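Adenosine deaminase (Burkholderia ambifaria, PDB 4GXW) is a zinc-binding amidohydrolase of the adenosine and AMP deaminase family that probably removes the amino group from adenine or an adenine nucleoside. Local coordinates at residues V42-A51 with R60-A68; P119-Y130 with E166-N177. All blocks are in the same frame, centred on the assembly; numbering follows the deposited sequence.

Contact 1 of 2, residues V42-A51 with R60-A68; sequences VRHDTFVALA and RAEIDAFYA
Tyr67 lies between His44 and Phe47 and meets each of these rings nearly at a right angle. His44 turns an edge to the face of Tyr67 in a T-shaped pair, planes 78° apart, while Tyr67 in turn sets its own edge, offset, against the face of Phe47, planes 85° apart. With CG of His44 anti to the backbone N (chi1 175°), its CD2 lies 3.9 Å from Tyr67 CG, and His44 CA also sits over the tyrosine face as a CH-pi contact. The Tyr67 hydroxyl donates to Val42 O at 2.6 Å, reaching it from above the carbonyl plane; Thr304 bonds to the same oxygen. These residues belong to two roughly antiparallel helical segments, 44-51 and 62-67, that precede the second strand of the family's TIM-type barrel. Ile63 is a knob among His44, Phe47, Val48 and Ala51, its CD1 4.0 Å from Ala51 CB. On the more polar flank, His44 ND1 donates in its ring plane to Asp45 OD1 at 2.9 Å, which fixes the ring's flip and leaves NE2 a weak bond to Asp64 OD1 at 3.4 Å. The bent Arg60 lays one guanidinium face over His44 CE1, 3.3 Å from NH1, and Val48 CG2.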
# COMPACT_ATOMS: atom_id res chain seq x y z
N VAL A 42 1.37 -7.17 -9.98
CA VAL A 42 1.37 -7.78 -11.30
C VAL A 42 0.56 -9.07 -11.30
O VAL A 42 0.79 -9.95 -10.46
CB VAL A 42 2.82 -8.04 -11.79
CG1 VAL A 42 2.82 -8.69 -13.15
CG2 VAL A 42 3.61 -6.73 -11.81
N ARG A 43 -0.39 -9.19 -12.22
CA ARG A 43 -1.20 -10.40 -12.32
C ARG A 43 -0.33 -11.58 -12.72
O ARG A 43 0.58 -11.44 -13.54
CB ARG A 43 -2.31 -10.22 -13.35
CG ARG A 43 -3.30 -9.11 -13.03
CD ARG A 43 -4.29 -8.95 -14.17
NE ARG A 43 -5.11 -7.75 -14.03
CZ ARG A 43 -5.80 -7.20 -15.01
NH1 ARG A 43 -5.79 -7.74 -16.23
NH2 ARG A 43 -6.49 -6.10 -14.79
N HIS A 44 -0.61 -12.75 -12.15
CA HIS A 44 0.16 -13.95 -12.45
C HIS A 44 0.33 -14.16 -13.96
O HIS A 44 1.43 -14.42 -14.44
CB HIS A 44 -0.48 -15.18 -11.81
CG HIS A 44 0.18 -16.47 -12.18
ND1 HIS A 44 -0.14 -17.17 -13.33
CD2 HIS A 44 1.15 -17.18 -11.57
CE1 HIS A 44 0.60 -18.26 -13.40
NE2 HIS A 44 1.39 -18.29 -12.34
N ASP A 45 -0.76 -14.03 -14.71
CA ASP A 45 -0.69 -14.30 -16.14
C ASP A 45 0.06 -13.21 -16.93
O ASP A 45 0.62 -13.47 -18.00
CB ASP A 45 -2.09 -14.56 -16.71
CG ASP A 45 -2.71 -15.83 -16.17
OD1 ASP A 45 -2.02 -16.60 -15.46
OD2 ASP A 45 -3.90 -16.08 -16.45
N THR A 46 0.08 -12.00 -16.40
CA THR A 46 0.89 -10.95 -17.01
C THR A 46 2.37 -11.19 -16.72
O THR A 46 3.23 -10.96 -17.58
CB THR A 46 0.44 -9.55 -16.56
OG1 THR A 46 -0.90 -9.35 -17.00
CG2 THR A 46 1.34 -8.47 -17.14
N PHE A 47 2.67 -11.68 -15.52
CA PHE A 47 4.02 -12.09 -15.14
C PHE A 47 4.52 -13.16 -16.12
O PHE A 47 5.65 -13.09 -16.62
CB PHE A 47 4.02 -12.61 -13.70
CG PHE A 47 5.39 -12.64 -13.05
CD1 PHE A 47 6.30 -13.64 -13.35
CD2 PHE A 47 5.74 -11.69 -12.09
CE1 PHE A 47 7.55 -13.67 -12.74
CE2 PHE A 47 6.98 -11.72 -11.48
CZ PHE A 47 7.89 -12.71 -11.80
N VAL A 48 3.66 -14.14 -16.41
CA VAL A 48 3.96 -15.18 -17.40
C VAL A 48 4.27 -14.60 -18.78
O VAL A 48 5.27 -14.96 -19.40
CB VAL A 48 2.80 -16.19 -17.48
CG1 VAL A 48 2.95 -17.10 -18.69
CG2 VAL A 48 2.73 -17.00 -16.20
N ALA A 49 3.42 -13.68 -19.24
CA ALA A 49 3.59 -13.08 -20.56
C ALA A 49 4.90 -12.32 -20.65
O ALA A 49 5.62 -12.42 -21.65
CB ALA A 49 2.43 -12.16 -20.88
N LEU A 50 5.21 -11.55 -19.61
CA LEU A 50 6.46 -10.80 -19.56
C LEU A 50 7.68 -11.73 -19.57
O LEU A 50 8.66 -11.47 -20.27
CB LEU A 50 6.48 -9.90 -18.33
CG LEU A 50 5.51 -8.72 -18.34
CD1 LEU A 50 5.51 -8.03 -16.99
CD2 LEU A 50 5.90 -7.75 -19.44
N ALA A 51 7.61 -12.81 -18.80
CA ALA A 51 8.71 -13.76 -18.72
C ALA A 51 8.96 -14.45 -20.07
O ALA A 51 10.11 -14.60 -20.50
CB ALA A 51 8.43 -14.80 -17.65
N ARG A 60 7.92 -21.72 -15.81
CA ARG A 60 6.56 -21.71 -15.28
C ARG A 60 6.49 -22.07 -13.80
O ARG A 60 5.67 -21.52 -13.07
CB ARG A 60 5.64 -22.65 -16.07
CG ARG A 60 4.55 -21.94 -16.89
CD ARG A 60 3.99 -20.72 -16.16
NE ARG A 60 2.73 -20.96 -15.46
CZ ARG A 60 1.53 -20.75 -16.00
NH1 ARG A 60 0.44 -21.00 -15.29
NH2 ARG A 60 1.43 -20.30 -17.24
N ALA A 61 7.36 -22.97 -13.35
CA ALA A 61 7.37 -23.39 -11.95
C ALA A 61 8.17 -22.47 -11.01
O ALA A 61 7.92 -22.43 -9.81
CB ALA A 61 7.86 -24.83 -11.82
N GLU A 62 9.15 -21.75 -11.56
CA GLU A 62 9.90 -20.78 -10.77
C GLU A 62 9.01 -19.56 -10.54
O GLU A 62 9.14 -18.86 -9.53
CB GLU A 62 11.19 -20.37 -11.48
CG GLU A 62 12.47 -20.84 -10.81
CD GLU A 62 13.69 -20.62 -11.68
OE1 GLU A 62 13.77 -19.56 -12.34
OE2 GLU A 62 14.57 -21.51 -11.72
N ILE A 63 8.09 -19.33 -11.47
CA ILE A 63 7.10 -18.26 -11.35
C ILE A 63 6.12 -18.56 -10.22
O ILE A 63 5.50 -17.66 -9.66
CB ILE A 63 6.34 -18.06 -12.69
CG1 ILE A 63 7.29 -17.49 -13.75
CG2 ILE A 63 5.14 -17.13 -12.53
CD1 ILE A 63 6.71 -17.47 -15.14
N ASP A 64 5.98 -19.83 -9.87
CA ASP A 64 4.95 -20.22 -8.91
C ASP A 64 5.42 -20.31 -7.46
O ASP A 64 4.60 -20.26 -6.55
CB ASP A 64 4.23 -21.48 -9.38
CG ASP A 64 3.56 -21.28 -10.73
OD1 ASP A 64 3.91 -20.30 -11.41
OD2 ASP A 64 2.68 -22.09 -11.10
N ALA A 65 6.72 -20.43 -7.25
CA ALA A 65 7.27 -20.21 -5.92
C ALA A 65 7.21 -18.71 -5.65
O ALA A 65 7.05 -18.27 -4.51
CB ALA A 65 8.69 -20.72 -5.82
N PHE A 66 7.33 -17.93 -6.72
CA PHE A 66 7.18 -16.47 -6.66
C PHE A 66 5.78 -16.09 -6.18
O PHE A 66 5.62 -15.17 -5.38
CB PHE A 66 7.44 -15.85 -8.04
CG PHE A 66 8.90 -15.61 -8.35
CD1 PHE A 66 9.84 -15.57 -7.33
CD2 PHE A 66 9.32 -15.40 -9.66
CE1 PHE A 66 11.18 -15.34 -7.62
CE2 PHE A 66 10.65 -15.17 -9.95
CZ PHE A 66 11.58 -15.14 -8.93
N TYR A 67 4.77 -16.80 -6.68
CA TYR A 67 3.37 -16.48 -6.36
C TYR A 67 2.76 -17.34 -5.25
O TYR A 67 1.60 -17.15 -4.88
CB TYR A 67 2.49 -16.55 -7.62
CG TYR A 67 2.52 -15.27 -8.43
CD1 TYR A 67 3.57 -15.01 -9.31
CD2 TYR A 67 1.52 -14.32 -8.31
CE1 TYR A 67 3.61 -13.84 -10.05
CE2 TYR A 67 1.54 -13.14 -9.05
CZ TYR A 67 2.60 -12.91 -9.91
OH TYR A 67 2.65 -11.75 -10.65
N ALA A 68 3.54 -18.28 -4.72
CA ALA A 68 3.09 -19.08 -3.58
C ALA A 68 3.12 -18.25 -2.30
O ALA A 68 4.13 -17.62 -1.98
CB ALA A 68 3.95 -20.32 -3.43

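Contact 2 of 2, residues P119-Y130 with E166-N177; sequences PTGTVRVSGIPY and EAVAIVDWMKAN
Trp173 and Tyr130 make the main aromatic contact between 119-130 and 166-177. Their planes are only 12° apart, but the rings are slid so far that they barely overlap, and each covers the other's CB instead. Tyr130 CB stands 3.7 Å from the centroid of the five-membered ring of Trp173, and Trp173 CB stands 3.5 Å from the centroid of the Tyr130 ring, a reciprocal pair of CH-pi contacts. The tyrosine ring runs across helix 166-176, its OH meeting Met174 CG; that hydroxyl is hydrogen-bonded to Gln134.

Apolar packing continues from the indole. Trp173 is a knob among Pro119, Val123, Arg124 and Tyr130: Val123 CG2 lies over the six-membered ring, on the same face as Tyr130 CB. Beyond the indole, Ile170 CD1 meets Pro119 CD at 4.0 Å. The segments 119-126 and 166-176 cross at 97°, so contact concentrates round these few side chains. Both helices follow strands of the parallel barrel sheet, 110-117 and 151-159.

Polar contacts between the segments lie at the other end. Arg124 grips Glu166 side-on, NE at 2.9 Å and NH2 at 3.1 Å from the single atom OE1. This oxygen lies in the guanidinium plane and is met on its syn side, the two nitrogens reaching it from opposite faces of the carboxylate plane. A water donates to Glu166 OE1 and Glu166 O and accepts from Thr120 OG1. Back at the Tyr130 end, and inside its own segment, Asn177 ND2 donates to Trp173 O at 2.9 Å, with an N-H...O angle of 172°, and so holds its amide beside Tyr130 CD1.

Because Trp173 CH2 also lies over the centre of one guanidinium face, the arginine is held both in its plane and across it; two N-H groups and a water converging on OE1 would probably stabilise the charged carboxylate.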
# COMPACT_ATOMS: atom_id res chain seq x y z
N PRO A 119 12.03 4.00 -9.09
CA PRO A 119 12.73 4.35 -10.34
C PRO A 119 14.18 3.88 -10.41
O PRO A 119 14.69 3.71 -11.52
CB PRO A 119 12.70 5.88 -10.36
CG PRO A 119 11.74 6.29 -9.30
CD PRO A 119 11.66 5.19 -8.30
N THR A 120 14.83 3.70 -9.27
CA THR A 120 16.23 3.27 -9.29
C THR A 120 16.39 1.94 -10.01
O THR A 120 17.22 1.81 -10.92
CB THR A 120 16.83 3.19 -7.87
OG1 THR A 120 16.70 4.46 -7.23
CG2 THR A 120 18.29 2.79 -7.92
N GLY A 121 15.58 0.95 -9.64
CA GLY A 121 15.60 -0.34 -10.31
C GLY A 121 15.30 -0.22 -11.80
O GLY A 121 15.96 -0.83 -12.63
N THR A 122 14.30 0.58 -12.15
CA THR A 122 13.91 0.72 -13.55
C THR A 122 15.03 1.35 -14.38
O THR A 122 15.37 0.85 -15.46
CB THR A 122 12.62 1.53 -13.65
OG1 THR A 122 11.58 0.82 -12.97
CG2 THR A 122 12.24 1.75 -15.11
N VAL A 123 15.59 2.45 -13.90
CA VAL A 123 16.63 3.15 -14.66
C VAL A 123 17.97 2.41 -14.65
O VAL A 123 18.57 2.20 -15.70
CB VAL A 123 16.82 4.60 -14.14
CG1 VAL A 123 17.92 5.30 -14.93
CG2 VAL A 123 15.53 5.39 -14.25
N ARG A 124 18.41 1.99 -13.46
CA ARG A 124 19.74 1.39 -13.32
C ARG A 124 19.80 -0.08 -13.68
O ARG A 124 20.82 -0.56 -14.16
CB ARG A 124 20.27 1.57 -11.89
CG ARG A 124 20.19 2.98 -11.33
CD ARG A 124 21.01 3.98 -12.11
NE ARG A 124 21.07 5.24 -11.37
CZ ARG A 124 21.24 6.44 -11.92
NH1 ARG A 124 21.35 6.57 -13.23
NH2 ARG A 124 21.28 7.51 -11.14
N VAL A 125 18.73 -0.82 -13.40
CA VAL A 125 18.75 -2.27 -13.62
C VAL A 125 18.01 -2.65 -14.90
O VAL A 125 18.58 -3.32 -15.76
CB VAL A 125 18.23 -3.05 -12.39
CG1 VAL A 125 18.20 -4.54 -12.68
CG2 VAL A 125 19.11 -2.76 -11.18
N SER A 126 16.76 -2.19 -15.06
CA SER A 126 16.05 -2.47 -16.31
C SER A 126 16.62 -1.70 -17.49
O SER A 126 16.46 -2.11 -18.63
CB SER A 126 14.55 -2.17 -16.17
OG SER A 126 14.01 -2.72 -14.99
N GLY A 127 17.28 -0.58 -17.22
CA GLY A 127 17.87 0.25 -18.26
C GLY A 127 16.85 1.01 -19.09
O GLY A 127 17.01 1.19 -20.30
N ILE A 128 15.77 1.43 -18.43
CA ILE A 128 14.75 2.25 -19.07
C ILE A 128 14.85 3.67 -18.53
O ILE A 128 14.75 3.88 -17.32
CB ILE A 128 13.34 1.70 -18.78
CG1 ILE A 128 13.21 0.27 -19.30
CG2 ILE A 128 12.28 2.60 -19.40
CD1 ILE A 128 11.92 -0.42 -18.89
N PRO A 129 15.09 4.65 -19.41
CA PRO A 129 15.26 6.03 -18.94
C PRO A 129 14.05 6.52 -18.14
O PRO A 129 12.90 6.18 -18.46
CB PRO A 129 15.39 6.83 -20.24
CG PRO A 129 15.98 5.85 -21.21
CD PRO A 129 15.35 4.52 -20.86
N TYR A 130 14.33 7.31 -17.09
CA TYR A 130 13.29 7.81 -16.20
C TYR A 130 12.13 8.44 -16.98
O TYR A 130 10.96 8.14 -16.72
CB TYR A 130 13.82 8.84 -15.19
CG TYR A 130 12.74 9.25 -14.23
CD1 TYR A 130 11.87 10.29 -14.53
CD2 TYR A 130 12.53 8.54 -13.06
CE1 TYR A 130 10.83 10.63 -13.68
CE2 TYR A 130 11.50 8.87 -12.20
CZ TYR A 130 10.64 9.90 -12.51
OH TYR A 130 9.61 10.21 -11.65
N GLU A 166 21.30 7.87 -4.82
CA GLU A 166 20.28 7.41 -5.75
C GLU A 166 18.94 8.03 -5.39
O GLU A 166 18.11 8.31 -6.26
CB GLU A 166 20.18 5.87 -5.78
CG GLU A 166 21.40 5.17 -6.36
CD GLU A 166 21.63 5.44 -7.84
OE1 GLU A 166 20.72 5.91 -8.55
OE2 GLU A 166 22.75 5.16 -8.32
N ALA A 167 18.73 8.26 -4.10
CA ALA A 167 17.51 8.90 -3.62
C ALA A 167 17.42 10.35 -4.11
O ALA A 167 16.37 10.78 -4.60
CB ALA A 167 17.42 8.82 -2.09
N VAL A 168 18.53 11.08 -4.02
CA VAL A 168 18.59 12.43 -4.56
C VAL A 168 18.33 12.42 -6.07
O VAL A 168 17.62 13.28 -6.59
CB VAL A 168 19.94 13.11 -4.22
CG1 VAL A 168 20.08 14.46 -4.94
CG2 VAL A 168 20.07 13.30 -2.71
N ALA A 169 18.87 11.41 -6.76
CA ALA A 169 18.67 11.29 -8.20
C ALA A 169 17.18 11.20 -8.56
O ALA A 169 16.74 11.75 -9.57
CB ALA A 169 19.45 10.09 -8.77
N ILE A 170 16.40 10.51 -7.73
CA ILE A 170 14.96 10.41 -7.98
C ILE A 170 14.27 11.76 -7.96
O ILE A 170 13.46 12.08 -8.85
CB ILE A 170 14.28 9.50 -6.94
CG1 ILE A 170 14.74 8.06 -7.13
CG2 ILE A 170 12.76 9.61 -7.01
CD1 ILE A 170 14.28 7.14 -6.03
N VAL A 171 14.59 12.58 -6.96
CA VAL A 171 13.99 13.90 -6.87
C VAL A 171 14.40 14.75 -8.07
O VAL A 171 13.58 15.48 -8.63
CB VAL A 171 14.29 14.60 -5.53
CG1 VAL A 171 13.57 15.93 -5.46
CG2 VAL A 171 13.85 13.71 -4.36
N ASP A 172 15.67 14.64 -8.48
CA ASP A 172 16.15 15.32 -9.69
C ASP A 172 15.31 14.91 -10.91
O ASP A 172 14.87 15.75 -11.70
CB ASP A 172 17.64 15.02 -9.95
CG ASP A 172 18.58 15.66 -8.94
OD1 ASP A 172 18.19 16.66 -8.29
OD2 ASP A 172 19.73 15.18 -8.81
N TRP A 173 15.10 13.61 -11.07
CA TRP A 173 14.28 13.11 -12.17
C TRP A 173 12.87 13.68 -12.12
O TRP A 173 12.31 14.07 -13.15
CB TRP A 173 14.21 11.58 -12.15
CG TRP A 173 15.44 10.92 -12.67
CD1 TRP A 173 16.24 11.35 -13.69
CD2 TRP A 173 16.01 9.69 -12.20
NE1 TRP A 173 17.27 10.46 -13.89
CE2 TRP A 173 17.15 9.43 -12.98
CE3 TRP A 173 15.65 8.77 -11.21
CZ2 TRP A 173 17.95 8.30 -12.79
CZ3 TRP A 173 16.44 7.65 -11.02
CH2 TRP A 173 17.58 7.43 -11.80
N MET A 174 12.28 13.70 -10.93
CA MET A 174 10.91 14.18 -10.75
C MET A 174 10.78 15.66 -11.12
O MET A 174 9.83 16.04 -11.80
CB MET A 174 10.43 13.95 -9.32
CG MET A 174 10.22 12.47 -8.99
SD MET A 174 9.98 12.16 -7.24
CE MET A 174 8.43 13.02 -6.93
N LYS A 175 11.75 16.46 -10.70
CA LYS A 175 11.77 17.89 -11.03
C LYS A 175 11.86 18.14 -12.53
O LYS A 175 11.31 19.13 -13.03
CB LYS A 175 12.93 18.58 -10.32
CG LYS A 175 12.69 18.80 -8.84
CD LYS A 175 13.84 19.56 -8.17
CE LYS A 175 15.01 18.64 -7.86
NZ LYS A 175 15.99 19.27 -6.90
N ALA A 176 12.56 17.26 -13.24
CA ALA A 176 12.78 17.39 -14.68
C ALA A 176 11.60 16.87 -15.49
O ALA A 176 11.55 17.05 -16.71
CB ALA A 176 14.07 16.66 -15.07
N ASN A 177 10.67 16.20 -14.82
CA ASN A 177 9.54 15.57 -15.49
C ASN A 177 8.24 15.78 -14.73
O ASN A 177 7.54 14.83 -14.41
CB ASN A 177 9.77 14.06 -15.61
CG ASN A 177 10.92 13.72 -16.53
OD1 ASN A 177 10.74 13.60 -17.74
ND2 ASN A 177 12.10 13.54 -15.95
O HOH W 1 18.06 6.45 -8.42

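Overall arrangement
Both contacts are partly buried, each centred about 21 Å from the centre of the chain, and they share no helix. Contact 1 joins neighbours in sequence, with eight residues between its segments, whereas contact 2 joins helices that follow successive barrel strands, 110-117 and 151-159. Their centres lie about 26 Å apart. Each combines aromatic packing with a more exposed polar flank, but contact 1 uses perpendicular rings and a buried tyrosine bond to a main-chain oxygen, while contact 2 uses near-parallel, slid rings with a salt bridge and a bridging water. The zinc ligand His37 lies about 9 Å from Val42 and about 10 Å from Pro119, side chain to side chain.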